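Local atomic coordinates of Thiol:disulfide interchange protein DsbA (Pseudomonas aeruginosa, PDB entry 5DCH), a protein that probably introduces disulfide bonds into other periplasmic proteins by passing its own redox-active disulfide to them. Residues G25-V30 with M156-K161; P64-G69 with K140-A145; F78-S83 with F132-Q137. The protein carries 1 engineered substitution. One frame throughout, in Å; residues are numbered along the deposited sequence.

Contact 1: G25-V30 with M156-K161; sequences GKIEVV and MVVNGK. With 1YO (3-[(2-methylbenzyl)sulfanyl]-4H-1,2,4-triazol-4-amine), chain B.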
# COMPACT_ATOMS: atom_id res chain seq x y z
N GLY A 25 0.79 -11.14 15.38
CA GLY A 25 2.04 -11.75 15.74
C GLY A 25 3.23 -11.16 15.03
O GLY A 25 4.37 -11.38 15.45
N LYS A 26 3.00 -10.44 13.93
CA LYS A 26 4.05 -9.69 13.29
C LYS A 26 3.79 -8.20 13.43
O LYS A 26 2.64 -7.78 13.59
CB LYS A 26 4.18 -10.06 11.82
CG LYS A 26 4.65 -11.49 11.62
CD LYS A 26 5.07 -11.80 10.20
CE LYS A 26 5.52 -13.24 10.09
NZ LYS A 26 6.04 -13.55 8.74
N ILE A 27 4.86 -7.43 13.39
CA ILE A 27 4.78 -5.97 13.41
C ILE A 27 4.42 -5.56 12.00
O ILE A 27 5.18 -5.78 11.05
CB ILE A 27 6.09 -5.35 13.87
CG1 ILE A 27 6.45 -5.84 15.29
CG2 ILE A 27 6.01 -3.82 13.83
CD1 ILE A 27 7.89 -5.58 15.69
N GLU A 28 3.25 -4.94 11.85
CA GLU A 28 2.76 -4.57 10.53
C GLU A 28 3.38 -3.24 10.07
O GLU A 28 3.56 -2.32 10.87
CB GLU A 28 1.25 -4.43 10.55
CG GLU A 28 0.61 -4.33 9.18
CD GLU A 28 -0.89 -4.16 9.26
OE1 GLU A 28 -1.33 -3.15 9.85
OE2 GLU A 28 -1.63 -5.02 8.74
N VAL A 29 3.69 -3.16 8.79
CA VAL A 29 4.01 -1.88 8.15
C VAL A 29 3.13 -1.77 6.93
O VAL A 29 3.22 -2.58 6.03
CB VAL A 29 5.46 -1.82 7.73
CG1 VAL A 29 5.76 -0.53 7.02
CG2 VAL A 29 6.37 -1.96 8.92
N VAL A 30 2.28 -0.75 6.91
CA VAL A 30 1.38 -0.51 5.78
C VAL A 30 1.85 0.72 5.02
O VAL A 30 2.15 1.74 5.63
CB VAL A 30 -0.04 -0.23 6.27
CG1 VAL A 30 -0.93 0.26 5.13
CG2 VAL A 30 -0.64 -1.44 6.94
N MET A 156 2.35 6.04 5.67
CA MET A 156 2.77 4.81 6.34
C MET A 156 2.03 4.65 7.65
O MET A 156 1.80 5.64 8.35
CB MET A 156 4.25 4.87 6.69
CG MET A 156 5.17 5.21 5.56
SD MET A 156 5.14 4.01 4.22
CE MET A 156 5.67 2.51 5.05
N VAL A 157 1.69 3.40 8.00
CA VAL A 157 1.17 3.12 9.33
C VAL A 157 1.94 1.92 9.87
O VAL A 157 2.01 0.88 9.22
CB VAL A 157 -0.32 2.80 9.31
CG1 VAL A 157 -0.81 2.52 10.71
CG2 VAL A 157 -1.10 3.95 8.69
N VAL A 158 2.50 2.07 11.07
CA VAL A 158 3.20 0.97 11.73
C VAL A 158 2.34 0.40 12.85
O VAL A 158 1.87 1.14 13.73
CB VAL A 158 4.59 1.40 12.25
CG1 VAL A 158 5.21 0.37 13.19
CG2 VAL A 158 5.51 1.64 11.07
N ASN A 159 2.15 -0.92 12.76
CA ASN A 159 1.42 -1.75 13.71
C ASN A 159 0.04 -1.25 14.09
O ASN A 159 -0.40 -1.43 15.22
CB ASN A 159 2.29 -2.03 14.95
CG ASN A 159 2.30 -3.48 15.34
OD1 ASN A 159 2.00 -4.36 14.52
ND2 ASN A 159 2.62 -3.73 16.60
N GLY A 160 -0.66 -0.66 13.11
CA GLY A 160 -2.00 -0.13 13.33
C GLY A 160 -2.05 1.02 14.32
O GLY A 160 -3.13 1.40 14.79
N LYS A 161 -0.89 1.60 14.62
CA LYS A 161 -0.75 2.51 15.75
C LYS A 161 -0.12 3.86 15.44
O LYS A 161 -0.45 4.85 16.08
CB LYS A 161 0.10 1.86 16.85
CG LYS A 161 -0.62 0.85 17.72
CD LYS A 161 0.32 0.38 18.83
CE LYS A 161 -0.25 -0.82 19.57
NZ LYS A 161 0.79 -1.84 19.85
CAA 1YO B . -7.94 -6.08 4.94
CAC 1YO B . -7.99 -5.18 1.28
CAD 1YO B . -6.67 -5.42 0.93
CAE 1YO B . -8.41 -5.39 2.59
CAF 1YO B . -5.76 -5.87 1.87
CAG 1YO B . -5.42 -4.60 8.90
CAH 1YO B . -5.23 -6.56 4.21
CAL 1YO B . -7.50 -5.84 3.53
CAM 1YO B . -6.19 -6.09 3.17
CAN 1YO B . -5.18 -5.23 6.80
NAB 1YO B . -3.80 -3.39 7.49
NAI 1YO B . -6.23 -5.64 8.65
NAJ 1YO B . -6.08 -6.02 7.37
NAO 1YO B . -4.73 -4.34 7.74
SAK 1YO B . -4.54 -5.24 5.16
O HOH W 1 0.02 -0.87 10.41

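Contact 2: P64-G69 with K140-A145; sequences PALFGG and KAKKLA. With 1YO (3-[(2-methylbenzyl)sulfanyl]-4H-1,2,4-triazol-4-amine), chain B.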
# COMPACT_ATOMS: atom_id res chain seq x y z
N PRO A 64 -4.20 -0.11 -1.10
CA PRO A 64 -4.59 1.00 -1.98
C PRO A 64 -5.49 1.97 -1.24
O PRO A 64 -6.35 1.53 -0.49
CB PRO A 64 -5.36 0.29 -3.08
CG PRO A 64 -6.03 -0.86 -2.36
CD PRO A 64 -5.03 -1.31 -1.32
N ALA A 65 -5.31 3.27 -1.49
CA ALA A 65 -6.18 4.29 -0.92
C ALA A 65 -7.38 4.43 -1.86
O ALA A 65 -7.23 4.80 -3.02
CB ALA A 65 -5.43 5.61 -0.80
N LEU A 66 -8.56 4.09 -1.35
CA LEU A 66 -9.75 4.05 -2.19
C LEU A 66 -10.53 5.32 -1.93
O LEU A 66 -11.57 5.30 -1.26
CB LEU A 66 -10.58 2.80 -1.88
CG LEU A 66 -9.80 1.48 -2.00
CD1 LEU A 66 -10.69 0.32 -1.60
CD2 LEU A 66 -9.27 1.29 -3.42
N PHE A 67 -10.02 6.41 -2.47
CA PHE A 67 -10.57 7.73 -2.22
C PHE A 67 -11.53 8.20 -3.32
O PHE A 67 -11.85 9.39 -3.40
CB PHE A 67 -9.43 8.74 -2.08
CG PHE A 67 -8.58 8.55 -0.85
CD1 PHE A 67 -8.91 7.61 0.12
CD2 PHE A 67 -7.46 9.33 -0.65
CE1 PHE A 67 -8.12 7.47 1.26
CE2 PHE A 67 -6.68 9.20 0.48
CZ PHE A 67 -7.00 8.26 1.43
N GLY A 68 -11.97 7.27 -4.16
CA GLY A 68 -12.99 7.57 -5.14
C GLY A 68 -12.49 7.60 -6.57
O GLY A 68 -11.30 7.73 -6.84
N GLY A 69 -13.42 7.47 -7.51
CA GLY A 69 -13.09 7.59 -8.91
C GLY A 69 -11.99 6.63 -9.33
O GLY A 69 -12.02 5.44 -9.01
N LYS A 140 -13.18 -3.43 3.06
CA LYS A 140 -12.24 -3.52 4.17
C LYS A 140 -11.14 -2.45 4.03
O LYS A 140 -10.80 -1.77 5.00
CB LYS A 140 -11.64 -4.92 4.29
CG LYS A 140 -12.65 -5.95 4.77
CD LYS A 140 -12.05 -7.36 4.83
CE LYS A 140 -13.12 -8.40 5.15
NZ LYS A 140 -13.81 -8.91 3.94
N ALA A 141 -10.61 -2.29 2.82
CA ALA A 141 -9.57 -1.30 2.58
C ALA A 141 -10.08 0.12 2.84
O ALA A 141 -9.34 0.95 3.35
CB ALA A 141 -9.02 -1.42 1.18
N LYS A 142 -11.34 0.38 2.49
CA LYS A 142 -11.93 1.69 2.73
C LYS A 142 -12.03 1.95 4.22
O LYS A 142 -11.66 3.02 4.72
CB LYS A 142 -13.32 1.78 2.09
CG LYS A 142 -13.32 1.94 0.58
CD LYS A 142 -14.73 1.99 0.02
CE LYS A 142 -14.74 1.77 -1.49
NZ LYS A 142 -16.13 1.76 -2.05
N LYS A 143 -12.53 0.95 4.95
CA LYS A 143 -12.70 1.07 6.39
C LYS A 143 -11.36 1.22 7.09
O LYS A 143 -11.24 1.97 8.05
CB LYS A 143 -13.44 -0.13 6.95
CG LYS A 143 -14.92 -0.22 6.54
CD LYS A 143 -15.59 -1.40 7.20
CE LYS A 143 -17.08 -1.44 6.92
NZ LYS A 143 -17.75 -2.58 7.59
N LEU A 144 -10.34 0.52 6.61
CA LEU A 144 -9.01 0.69 7.20
C LEU A 144 -8.47 2.11 7.01
O LEU A 144 -7.95 2.71 7.95
CB LEU A 144 -8.02 -0.33 6.64
CG LEU A 144 -8.27 -1.77 7.09
CD1 LEU A 144 -7.46 -2.74 6.24
CD2 LEU A 144 -7.88 -1.91 8.55
N ALA A 145 -8.60 2.65 5.80
CA ALA A 145 -8.10 4.00 5.57
C ALA A 145 -8.83 5.01 6.46
O ALA A 145 -8.23 5.95 6.96
CB ALA A 145 -8.25 4.37 4.11
CAA 1YO B . -7.94 -6.08 4.94
CAC 1YO B . -7.99 -5.18 1.28
CAD 1YO B . -6.67 -5.42 0.93
CAE 1YO B . -8.41 -5.39 2.59
CAF 1YO B . -5.76 -5.87 1.87
CAG 1YO B . -5.42 -4.60 8.90
CAH 1YO B . -5.23 -6.56 4.21
CAL 1YO B . -7.50 -5.84 3.53
CAM 1YO B . -6.19 -6.09 3.17
CAN 1YO B . -5.18 -5.23 6.80
NAB 1YO B . -3.80 -3.39 7.49
NAI 1YO B . -6.23 -5.64 8.65
NAJ 1YO B . -6.08 -6.02 7.37
NAO 1YO B . -4.73 -4.34 7.74
SAK 1YO B . -4.54 -5.24 5.16
O HOH W 2 -8.18 2.51 1.22

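Contact 3: F78-S83 with F132-Q137; sequences FLTLIS and FAIKGQ. Engineered in segment 78-83: Ile82 (natural residue Glu). With 1YO (3-[(2-methylbenzyl)sulfanyl]-4H-1,2,4-triazol-4-amine), chain B.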
# COMPACT_ATOMS: atom_id res chain seq x y z
N PHE A 78 -5.27 -3.41 -8.17
CA PHE A 78 -4.26 -3.85 -7.20
C PHE A 78 -4.73 -5.07 -6.43
O PHE A 78 -4.01 -6.08 -6.32
CB PHE A 78 -3.91 -2.72 -6.23
CG PHE A 78 -3.00 -3.16 -5.10
CD1 PHE A 78 -1.65 -3.33 -5.32
CD2 PHE A 78 -3.51 -3.42 -3.84
CE1 PHE A 78 -0.82 -3.75 -4.29
CE2 PHE A 78 -2.67 -3.85 -2.81
CZ PHE A 78 -1.33 -3.99 -3.04
N LEU A 79 -5.93 -5.00 -5.86
CA LEU A 79 -6.42 -6.09 -5.02
C LEU A 79 -6.63 -7.35 -5.84
O LEU A 79 -6.42 -8.46 -5.35
CB LEU A 79 -7.71 -5.69 -4.31
CG LEU A 79 -7.59 -4.55 -3.29
CD1 LEU A 79 -8.95 -4.13 -2.82
CD2 LEU A 79 -6.71 -4.98 -2.11
N THR A 80 -7.04 -7.19 -7.09
CA THR A 80 -7.23 -8.32 -7.98
C THR A 80 -5.89 -9.01 -8.23
O THR A 80 -5.78 -10.24 -8.12
CB THR A 80 -7.89 -7.88 -9.31
OG1 THR A 80 -9.19 -7.35 -9.02
CG2 THR A 80 -8.02 -9.03 -10.29
N LEU A 81 -4.86 -8.21 -8.51
CA LEU A 81 -3.52 -8.77 -8.73
C LEU A 81 -2.96 -9.47 -7.49
O LEU A 81 -2.31 -10.51 -7.60
CB LEU A 81 -2.56 -7.66 -9.18
CG LEU A 81 -2.91 -7.00 -10.50
CD1 LEU A 81 -2.05 -5.78 -10.75
CD2 LEU A 81 -2.78 -7.98 -11.66
N ILE A 82 -3.20 -8.89 -6.32
CA ILE A 82 -2.78 -9.52 -5.06
C ILE A 82 -3.47 -10.87 -4.91
O ILE A 82 -2.84 -11.89 -4.58
CB ILE A 82 -3.09 -8.61 -3.85
CG1 ILE A 82 -2.18 -7.37 -3.88
CG2 ILE A 82 -2.95 -9.37 -2.54
CD1 ILE A 82 -0.73 -7.65 -3.54
N SER A 83 -4.77 -10.90 -5.18
CA SER A 83 -5.56 -12.13 -5.03
C SER A 83 -5.05 -13.21 -5.96
O SER A 83 -5.02 -14.39 -5.60
CB SER A 83 -7.03 -11.83 -5.33
OG SER A 83 -7.81 -13.02 -5.37
N PHE A 132 -17.17 -11.26 -5.72
CA PHE A 132 -17.66 -10.78 -4.43
C PHE A 132 -16.52 -10.64 -3.42
O PHE A 132 -16.56 -9.78 -2.54
CB PHE A 132 -18.78 -11.68 -3.88
CG PHE A 132 -18.33 -13.06 -3.49
CD1 PHE A 132 -17.71 -13.28 -2.27
CD2 PHE A 132 -18.58 -14.14 -4.31
CE1 PHE A 132 -17.33 -14.54 -1.90
CE2 PHE A 132 -18.19 -15.40 -3.93
CZ PHE A 132 -17.57 -15.60 -2.73
N ALA A 133 -15.50 -11.49 -3.53
CA ALA A 133 -14.41 -11.43 -2.57
C ALA A 133 -13.67 -10.10 -2.71
O ALA A 133 -13.27 -9.47 -1.72
CB ALA A 133 -13.46 -12.59 -2.76
N ILE A 134 -13.48 -9.66 -3.94
CA ILE A 134 -12.81 -8.39 -4.17
C ILE A 134 -13.69 -7.22 -3.68
O ILE A 134 -13.17 -6.25 -3.13
CB ILE A 134 -12.40 -8.25 -5.64
CG1 ILE A 134 -11.22 -9.18 -5.95
CG2 ILE A 134 -12.06 -6.82 -6.00
CD1 ILE A 134 -9.95 -8.87 -5.22
N LYS A 135 -15.01 -7.33 -3.84
CA LYS A 135 -15.89 -6.31 -3.25
C LYS A 135 -15.68 -6.19 -1.75
O LYS A 135 -15.65 -5.08 -1.20
CB LYS A 135 -17.36 -6.64 -3.51
CG LYS A 135 -17.79 -6.49 -4.93
CD LYS A 135 -19.22 -6.97 -5.10
CE LYS A 135 -19.71 -6.87 -6.53
NZ LYS A 135 -21.11 -7.42 -6.69
N GLY A 136 -15.56 -7.33 -1.08
CA GLY A 136 -15.35 -7.33 0.35
C GLY A 136 -14.02 -6.69 0.72
O GLY A 136 -13.92 -5.94 1.69
N GLN A 137 -12.99 -7.02 -0.04
CA GLN A 137 -11.67 -6.46 0.20
C GLN A 137 -11.65 -4.96 -0.02
O GLN A 137 -10.97 -4.23 0.69
CB GLN A 137 -10.63 -7.13 -0.69
CG GLN A 137 -10.37 -8.55 -0.29
CD GLN A 137 -9.40 -9.24 -1.19
OE1 GLN A 137 -8.61 -8.59 -1.88
NE2 GLN A 137 -9.44 -10.57 -1.19
CAA 1YO B . -7.94 -6.08 4.94
CAC 1YO B . -7.99 -5.18 1.28
CAD 1YO B . -6.67 -5.42 0.93
CAE 1YO B . -8.41 -5.39 2.59
CAF 1YO B . -5.76 -5.87 1.87
CAG 1YO B . -5.42 -4.60 8.90
CAH 1YO B . -5.23 -6.56 4.21
CAL 1YO B . -7.50 -5.84 3.53
CAM 1YO B . -6.19 -6.09 3.17
CAN 1YO B . -5.18 -5.23 6.80
NAB 1YO B . -3.80 -3.39 7.49
NAI 1YO B . -6.23 -5.64 8.65
NAJ 1YO B . -6.08 -6.02 7.37
NAO 1YO B . -4.73 -4.34 7.74
SAK 1YO B . -4.54 -5.24 5.16

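Contact 1: G25-V30 with M156-K161
Val29 lays its CG1 methyl against the terminal methyl of Met156, with Met156 CE 3.6 Å from Val29 CG1, while its CG2 faces Val158 CG2 within the same layer. The two chains are neighbouring antiparallel strands, 27-33 and 155-158, of the thioredoxin-fold sheet. Met156 meets Val29 because its chain folds back on itself, chi2 -62° and chi3 -61°. Helix 172-188 packs over this face, touching Ile27, Val29 and Met156. Val30 and Val157, an antiparallel hydrogen-bonded pair, turn their side chains to the other face, where Tyr148 of helix 132-148 lies against both. Their backbones exchange two bonds: Val30 N to Val157 O at 2.8 Å and Val157 N to Val30 O at 2.9 Å.

Beyond this pair Asn159 takes over from the strand. Its N gives a 2.7 Å bond to Glu28 O, and its side-chain OD1 receives Glu28 N at 3.0 Å, the donor standing above the amide carbonyl plane. A side chain thus stands in for a backbone carbonyl, while ND2 is held by Glu186. Asn159 and Gly160, both at positive phi, form the corner of a type I' turn closed by Lys161 N bonding to Val158 O, which leads into strand 162-165. Glu28 reaches out with its chain extended toward the ligand, where OE2 approaches the triazole amine NAB and also bonds Ser22. Its other oxygen, OE1, accepts from a water 2.7 Å away that takes Gly160 N at 2.8 Å and donates weakly to Val157 O.

Contact 2: P64-G69 with K140-A145
A single water ties Pro64, Leu66 and Ala141 together: it donates to Pro64 O at 2.7 Å and to Ala141 O at 2.9 Å, and accepts from Leu66 N at 3.0 Å. Ala141 O already receives the helical bond from Ala145 N, so the water adds a second donor to it and links the end of strand 58-64 and the loop after it to the helix.

Around this polar centre the contact is apolar. Leu66 CB already points at the helix, and an extended chi2 (177°) carries CD1 on into the step between two helix residues, 3.7 Å from Ala141 CB and 3.8 Å from Lys142 CG. The Lys142 chain passes at about a right angle to Leu66, offering its CG methylene, and its NZ goes to Glu139 in a salt bridge. Further along, Phe67 turns a ring edge to the helix, with Phe67 CE1 4.2 Å from Ala145 CB; one ring face rests on Ala65 CB, and Trp71 meets the ring as well. On another side of the helix, Leu144 CD1 lies 3.4 Å from CAN of the bound triazole, while Lys140 CB approaches its tolyl ring.

The loop from strand 58-64 into helix 70-84 thus lies on helix 132-148, a junction characteristic of DsbA, in which a helical domain is inserted into the thioredoxin fold.

Contact 3: F78-S83 with F132-Q137
Apolar packing centres on the CD1 methyl of Ile134, which enters the surface of helix 70-84 at backbone level. It lies 3.6 Å from Leu79 O and 3.8 Å from Thr80 N, with Leu79 CB 4.0 Å from Ile134 CD1; Ser83 CB, a turn further on, also borders it. Two bends bring the methyl there: CG1 leaves beside the backbone N (chi1 -72°) and chi2 turns again to -64°. Leu79 O keeps its helical bond from Ser83 N, so the methyl brushes a carbonyl that already has a donor.

The Leu79 and Gln137 side chains lie alongside one another, pointing opposite ways. Leu79 CD1 comes against CB and the carbonyl carbon of Gln137, while the extended Gln137 chain carries its amide back along Leu79, placing Gln137 OE1 3.9 Å from Leu79 CB. That meeting is van der Waals in kind.

Helix 70-84 belongs to the helical domain inserted in the thioredoxin fold of DsbA proteins; helix 132-148 runs from it back to the sheet. Their segments run at 121° to one another, axes 10.1 Å apart, with the CA atoms of Thr80 and Ile134 nearest across the pair.

The Thr80 side chain stands roughly perpendicular to that of Ile134, with Thr80 OG1 4.1 Å from Ile134 CG1; OG1 bonds to Gln76 O one turn earlier. Helix 122-129 closes over Thr80 with Phe125, Thr128 and Tyr129.

Ligand contacts lie on the side of Leu79 and Gln137. The tolyl ring of the bound triazole sits beside both, its CAC 3.2 Å from Gln137 O and 3.8 Å from Gln137 CB, and the CD2 methyl of Leu79 lies against the same ring.

All three contacts are largely buried, but contact 3 extends to an exposed serine. Contact 1 belongs to the thioredoxin sheet and is built on backbone bonds, an asparagine amide and a carboxylate-bound water; contact 3 joins helix 70-84 to the start of helix 132-148 through van der Waals packing of mainly aliphatic groups. Contact 2 lies between these styles, with one water and a few methyl groups. Contacts 2 and 3 share helix 132-148 and touch where Pro64 packs on Phe78 and Leu79, their centres about 12 Å apart. Contact 1 stands apart from both, yet all reach the same ligand: contact 1 by its amine end, contact 3 by its tolyl ring, contact 2 by both rings.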